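Local coordinates for protein DNA ligase (PDB 3QWU) that probably joins nucleic-acid strands as an ATP-dependent ligase, and holds adenosine and calcium ions, at residues L289-A292 with I293-F296; L353-T356 with G357-H361. All coordinates share one frame; numbering follows the deposited sequence.

Contact 1 of 2, residues L289-A292 with I293-F296; sequences LFQA and IEQF
With CG of Glu294 set beside its own backbone N and opposite the carbonyl carbon (chi1 -78°) and the chain extended beyond it, the carboxylate is carried back along the helix to Phe290, one turn earlier. There OE2 reaches the edge of the ring, close to its plane, lying 3.5 Å from Phe290 CD2 and 3.6 Å from Phe290 CE2. Carboxylate and ring stand nearly perpendicular, 86° apart, so a negative oxygen meets the C-H rim of the ring and not its pi face, an approach that is probably mildly favourable electrostatically. The second oxygen, OE1, turns over the backbone and stops 3.8 Å from Gln291 CA. The same two residues, Phe290 and Glu294, are joined through the backbone by a hydrogen bond from Glu294 N to Phe290 O, 2.8 Å long. It is one of four successive i to i+4 bonds that mark this run as regular alpha-helix, part of helix 276-299 in the C-terminal region of the ligase. A different face of the turn is apolar. Ile293 brings its CG1 branch back over the preceding turn, where CD1 rests 3.7 Å from Leu289 O, an oxygen that also accepts the Ile293 N-H. Leu289 and Ile293 lie buried against helix 353-363, and the second subunit adds its Ile259 and Tyr267 to them and its Leu271 to Phe290. Gln295 holds CB 3.4 Å from Gln291 O, whereas its amide leaves the helix: OE1 takes a hydrogen bond from the backbone N of Tyr303 and a weak one from Lys245, tying this turn to Lys245 and to the start of strand 303-310. Ala292 packs on the same Lys245, and Phe296 CB sits 3.5 Å from Ala292 O while its ring leads away to Val302 and Leu363.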
ATOM      1  N   LEU A 289       9.301  -4.796 -10.438  1.00 35.00           N
ATOM      2  CA  LEU A 289      10.309  -4.572  -9.416  1.00 37.66           C
ATOM      3  C   LEU A 289      11.611  -5.245  -9.827  1.00 38.12           C
ATOM      4  O   LEU A 289      12.655  -4.671  -9.642  1.00 38.20           O
ATOM      5  CB  LEU A 289       9.793  -5.077  -8.037  1.00 38.29           C
ATOM      6  CG  LEU A 289       9.645  -4.144  -6.831  1.00 41.50           C
ATOM      7  CD1 LEU A 289       9.645  -2.618  -7.137  1.00 43.59           C
ATOM      8  CD2 LEU A 289       8.447  -4.506  -5.996  1.00 40.82           C
ATOM      9  N   PHE A 290      11.543  -6.445 -10.410  1.00 39.10           N
ATOM     10  CA  PHE A 290      12.753  -7.151 -10.890  1.00 40.78           C
ATOM     11  C   PHE A 290      13.476  -6.318 -11.912  1.00 41.83           C
ATOM     12  O   PHE A 290      14.681  -6.214 -11.886  1.00 43.80           O
ATOM     13  CB  PHE A 290      12.411  -8.499 -11.552  1.00 40.82           C
ATOM     14  CG  PHE A 290      13.404  -9.533 -11.315  1.00 40.92           C
ATOM     15  CD1 PHE A 290      13.357 -10.286 -10.149  1.00 44.95           C
ATOM     16  CD2 PHE A 290      14.412  -9.769 -12.222  1.00 44.36           C
ATOM     17  CE1 PHE A 290      14.336 -11.265  -9.859  1.00 43.73           C
ATOM     18  CE2 PHE A 290      15.403 -10.767 -11.978  1.00 44.68           C
ATOM     19  CZ  PHE A 290      15.358 -11.510 -10.791  1.00 46.42           C
ATOM     20  N   GLN A 291      12.728  -5.722 -12.834  1.00 41.69           N
ATOM     21  CA  GLN A 291      13.327  -4.812 -13.790  1.00 41.39           C
ATOM     22  C   GLN A 291      13.921  -3.586 -13.173  1.00 39.73           C
ATOM     23  O   GLN A 291      14.867  -3.045 -13.720  1.00 41.13           O
ATOM     24  CB  GLN A 291      12.287  -4.311 -14.770  1.00 41.74           C
ATOM     25  CG  GLN A 291      11.857  -5.299 -15.802  1.00 46.47           C
ATOM     26  CD  GLN A 291      10.600  -4.816 -16.519  1.00 50.94           C
ATOM     27  OE1 GLN A 291       9.801  -5.623 -16.959  1.00 55.16           O
ATOM     28  NE2 GLN A 291      10.432  -3.494 -16.630  1.00 53.22           N
ATOM     29  N   ALA A 292      13.324  -3.054 -12.114  1.00 37.26           N
ATOM     30  CA  ALA A 292      13.938  -1.912 -11.470  1.00 36.37           C
ATOM     31  C   ALA A 292      15.259  -2.330 -10.756  1.00 36.76           C
ATOM     32  O   ALA A 292      16.207  -1.538 -10.741  1.00 35.42           O
ATOM     33  CB  ALA A 292      12.993  -1.219 -10.523  1.00 34.88           C
ATOM     34  N   ILE A 293      15.314  -3.552 -10.188  1.00 36.21           N
ATOM     35  CA  ILE A 293      16.570  -4.104  -9.666  1.00 37.38           C
ATOM     36  C   ILE A 293      17.627  -4.372 -10.736  1.00 38.82           C
ATOM     37  O   ILE A 293      18.816  -4.074 -10.537  1.00 38.39           O
ATOM     38  CB  ILE A 293      16.334  -5.392  -8.877  1.00 38.22           C
ATOM     39  CG1 ILE A 293      15.683  -5.050  -7.529  1.00 38.56           C
ATOM     40  CG2 ILE A 293      17.625  -6.186  -8.655  1.00 36.70           C
ATOM     41  CD1 ILE A 293      14.762  -6.140  -7.043  1.00 37.30           C
ATOM     42  N   GLU A 294      17.229  -4.975 -11.858  1.00 39.42           N
ATOM     43  CA  GLU A 294      18.191  -5.130 -12.994  1.00 40.29           C
ATOM     44  C   GLU A 294      18.725  -3.749 -13.441  1.00 38.88           C
ATOM     45  O   GLU A 294      19.917  -3.634 -13.708  1.00 38.02           O
ATOM     46  CB  GLU A 294      17.585  -5.866 -14.200  1.00 40.26           C
ATOM     47  CG  GLU A 294      17.502  -7.425 -14.017  1.00 45.57           C
ATOM     48  CD  GLU A 294      16.456  -8.065 -14.940  1.00 46.74           C
ATOM     49  OE1 GLU A 294      15.652  -7.335 -15.523  1.00 47.53           O
ATOM     50  OE2 GLU A 294      16.431  -9.294 -15.089  1.00 52.12           O
ATOM     51  N   GLN A 295      17.852  -2.736 -13.526  1.00 36.26           N
ATOM     52  CA  GLN A 295      18.283  -1.439 -13.996  1.00 36.38           C
ATOM     53  C   GLN A 295      19.256  -0.818 -12.969  1.00 37.54           C
ATOM     54  O   GLN A 295      20.311  -0.274 -13.358  1.00 37.38           O
ATOM     55  CB  GLN A 295      17.106  -0.526 -14.274  1.00 35.69           C
ATOM     56  CG  GLN A 295      17.461   0.821 -14.901  1.00 36.99           C
ATOM     57  CD  GLN A 295      16.309   1.852 -14.906  1.00 37.53           C
ATOM     58  OE1 GLN A 295      15.664   2.135 -13.870  1.00 34.82           O
ATOM     59  NE2 GLN A 295      16.073   2.443 -16.076  1.00 38.04           N
ATOM     60  N   PHE A 296      18.932  -0.961 -11.686  1.00 36.73           N
ATOM     61  CA  PHE A 296      19.818  -0.528 -10.622  1.00 38.19           C
ATOM     62  C   PHE A 296      21.188  -1.187 -10.676  1.00 40.48           C
ATOM     63  O   PHE A 296      22.206  -0.509 -10.479  1.00 40.93           O
ATOM     64  CB  PHE A 296      19.244  -0.784  -9.226  1.00 37.10           C
ATOM     65  CG  PHE A 296      20.153  -0.314  -8.141  1.00 37.81           C
ATOM     66  CD1 PHE A 296      20.890  -1.206  -7.389  1.00 38.79           C
ATOM     67  CD2 PHE A 296      20.374   1.049  -7.954  1.00 36.97           C
ATOM     68  CE1 PHE A 296      21.783  -0.757  -6.412  1.00 38.53           C
ATOM     69  CE2 PHE A 296      21.255   1.497  -6.999  1.00 35.96           C
ATOM     70  CZ  PHE A 296      21.958   0.591  -6.206  1.00 37.10           C
TER

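Contact 2 of 2, residues L353-T356 with G357-H361; sequences LNMT and GLLGH
Met355 and Leu359, one helical turn apart, make the closely packed side of this contact. Met355 SD lies 4.0 Å from Leu359 CG, and Met355 CG comes within 4.1 Å of Leu359 CD1. Chi1 of Met355 (-172°) sets CG anti to the backbone N, and the bend at chi2 then turns SD across toward Leu359 CG. Leu359 CG also sits 3.3 Å from Met355 O, the oxygen that accepts the Leu359 N-H at 2.9 Å. Helix 276-299 and Val302 lie against this buried side, and Leu260 of the second subunit packs on Leu358 and Leu359. An alanine in place of Leu359 would take away CG and both methyls and is likely to leave Met355 SD without this neighbour and a gap facing helix 276-299. Away from the packed face, Leu353, Asn354 and Gly357 are exposed; Leu353 and Asn354 reach the following turn through backbone bonds, Leu353 O from Gly357 N at 2.8 Å and Asn354 O from Leu358 N. The Thr356 hydroxyl hydrogen-bonds with Phe352 O, one turn back where the strand 343-352 ends, and with Val302 N. Dispersion thus probably dominates between Met355 and Leu359, while the polar bonds of Thr356 tie the start of helix 353-363 to the preceding strand and a neighbouring loop.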
ATOM      1  N   LEU A 353      14.813   8.715  -6.553  1.00 43.87           N
ATOM      2  CA  LEU A 353      15.937   8.747  -5.619  1.00 44.98           C
ATOM      3  C   LEU A 353      15.726   7.846  -4.427  1.00 44.23           C
ATOM      4  O   LEU A 353      16.686   7.280  -3.896  1.00 43.34           O
ATOM      5  CB  LEU A 353      16.172  10.173  -5.063  1.00 46.57           C
ATOM      6  CG  LEU A 353      16.990  11.268  -5.763  1.00 48.22           C
ATOM      7  CD1 LEU A 353      17.335  11.028  -7.244  1.00 48.75           C
ATOM      8  CD2 LEU A 353      16.209  12.573  -5.598  1.00 48.91           C
ATOM      9  N   ASN A 354      14.478   7.758  -3.982  1.00 43.06           N
ATOM     10  CA  ASN A 354      14.165   6.944  -2.820  1.00 43.33           C
ATOM     11  C   ASN A 354      14.169   5.468  -3.149  1.00 41.49           C
ATOM     12  O   ASN A 354      14.727   4.686  -2.417  1.00 43.24           O
ATOM     13  CB  ASN A 354      12.884   7.422  -2.121  1.00 43.48           C
ATOM     14  CG  ASN A 354      13.100   8.802  -1.391  1.00 47.57           C
ATOM     15  OD1 ASN A 354      12.160   9.589  -1.186  1.00 47.76           O
ATOM     16  ND2 ASN A 354      14.357   9.096  -1.060  1.00 49.51           N
ATOM     17  N   MET A 355      13.635   5.090  -4.286  1.00 39.59           N
ATOM     18  CA  MET A 355      13.743   3.715  -4.719  1.00 38.17           C
ATOM     19  C   MET A 355      15.188   3.386  -4.953  1.00 38.46           C
ATOM     20  O   MET A 355      15.638   2.291  -4.565  1.00 39.38           O
ATOM     21  CB  MET A 355      12.966   3.462  -6.013  1.00 36.73           C
ATOM     22  CG  MET A 355      12.900   2.017  -6.399  1.00 37.29           C
ATOM     23  SD  MET A 355      12.159   1.003  -5.072  1.00 42.70           S
ATOM     24  CE  MET A 355      10.449   1.038  -5.626  1.00 38.03           C
ATOM     25  N   THR A 356      15.899   4.326  -5.586  1.00 37.49           N
ATOM     26  CA  THR A 356      17.318   4.191  -5.875  1.00 37.25           C
ATOM     27  C   THR A 356      18.103   3.925  -4.601  1.00 38.13           C
ATOM     28  O   THR A 356      18.814   2.900  -4.521  1.00 38.38           O
ATOM     29  CB  THR A 356      17.873   5.412  -6.675  1.00 37.45           C
ATOM     30  OG1 THR A 356      17.319   5.387  -8.005  1.00 38.00           O
ATOM     31  CG2 THR A 356      19.456   5.364  -6.767  1.00 35.45           C
ATOM     32  N   GLY A 357      17.955   4.801  -3.601  1.00 38.47           N
ATOM     33  CA  GLY A 357      18.615   4.604  -2.274  1.00 39.41           C
ATOM     34  C   GLY A 357      18.154   3.335  -1.530  1.00 38.79           C
ATOM     35  O   GLY A 357      18.926   2.656  -0.882  1.00 39.79           O
ATOM     36  N   LEU A 358      16.882   2.972  -1.631  1.00 37.92           N
ATOM     37  CA  LEU A 358      16.399   1.797  -0.914  1.00 36.66           C
ATOM     38  C   LEU A 358      17.002   0.525  -1.516  1.00 35.60           C
ATOM     39  O   LEU A 358      17.518  -0.322  -0.816  1.00 35.83           O
ATOM     40  CB  LEU A 358      14.878   1.751  -0.973  1.00 36.30           C
ATOM     41  CG  LEU A 358      14.177   0.509  -0.318  1.00 36.45           C
ATOM     42  CD1 LEU A 358      14.571   0.444   1.144  1.00 34.53           C
ATOM     43  CD2 LEU A 358      12.654   0.673  -0.487  1.00 34.38           C
ATOM     44  N   LEU A 359      16.945   0.394  -2.827  1.00 35.02           N
ATOM     45  CA  LEU A 359      17.468  -0.804  -3.470  1.00 35.07           C
ATOM     46  C   LEU A 359      18.989  -0.942  -3.235  1.00 36.14           C
ATOM     47  O   LEU A 359      19.480  -2.042  -2.966  1.00 38.27           O
ATOM     48  CB  LEU A 359      17.090  -0.830  -4.955  1.00 33.85           C
ATOM     49  CG  LEU A 359      15.609  -0.946  -5.402  1.00 31.89           C
ATOM     50  CD1 LEU A 359      15.519  -1.057  -6.936  1.00 27.96           C
ATOM     51  CD2 LEU A 359      14.889  -2.120  -4.812  1.00 34.02           C
ATOM     52  N   GLY A 360      19.723   0.163  -3.279  1.00 36.70           N
ATOM     53  CA  GLY A 360      21.120   0.188  -2.910  1.00 37.61           C
ATOM     54  C   GLY A 360      21.378  -0.289  -1.488  1.00 39.43           C
ATOM     55  O   GLY A 360      22.402  -0.985  -1.208  1.00 40.97           O
ATOM     56  N   HIS A 361      20.483   0.095  -0.579  1.00 38.87           N
ATOM     57  CA  HIS A 361      20.654  -0.236   0.834  1.00 40.26           C
ATOM     58  C   HIS A 361      20.397  -1.727   1.074  1.00 39.51           C
ATOM     59  O   HIS A 361      21.159  -2.391   1.741  1.00 38.99           O
ATOM     60  CB  HIS A 361      19.748   0.651   1.712  1.00 40.59           C
ATOM     61  CG  HIS A 361      19.864   0.368   3.184  1.00 42.88           C
ATOM     62  ND1 HIS A 361      20.979   0.699   3.924  1.00 45.15           N
ATOM     63  CD2 HIS A 361      19.014  -0.252   4.044  1.00 43.41           C
ATOM     64  CE1 HIS A 361      20.806   0.309   5.179  1.00 48.31           C
ATOM     65  NE2 HIS A 361      19.616  -0.264   5.279  1.00 46.39           N
TER

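Contact 1 and contact 2 lie on two helices of the C-terminal region that pack directly on each other, their centres about 11 Å apart. The join is largely apolar, with backbone oxygens among the touching atoms: Leu289 CD1 meets Met355 CE at 4.0 Å at one end, and Phe296 CZ comes to 3.4 Å from Gly360 CA at the other, where the glycine has no side chain to block the ring. Between them Leu359 CD1 lies 3.9 Å from Ala292 O. Both contacts also touch the second subunit. Contact 2 lies away from the adenosine and calcium sites, whereas the side chain of Gln291 in contact 1 is about 11 Å from that of Glu143, a calcium ligand.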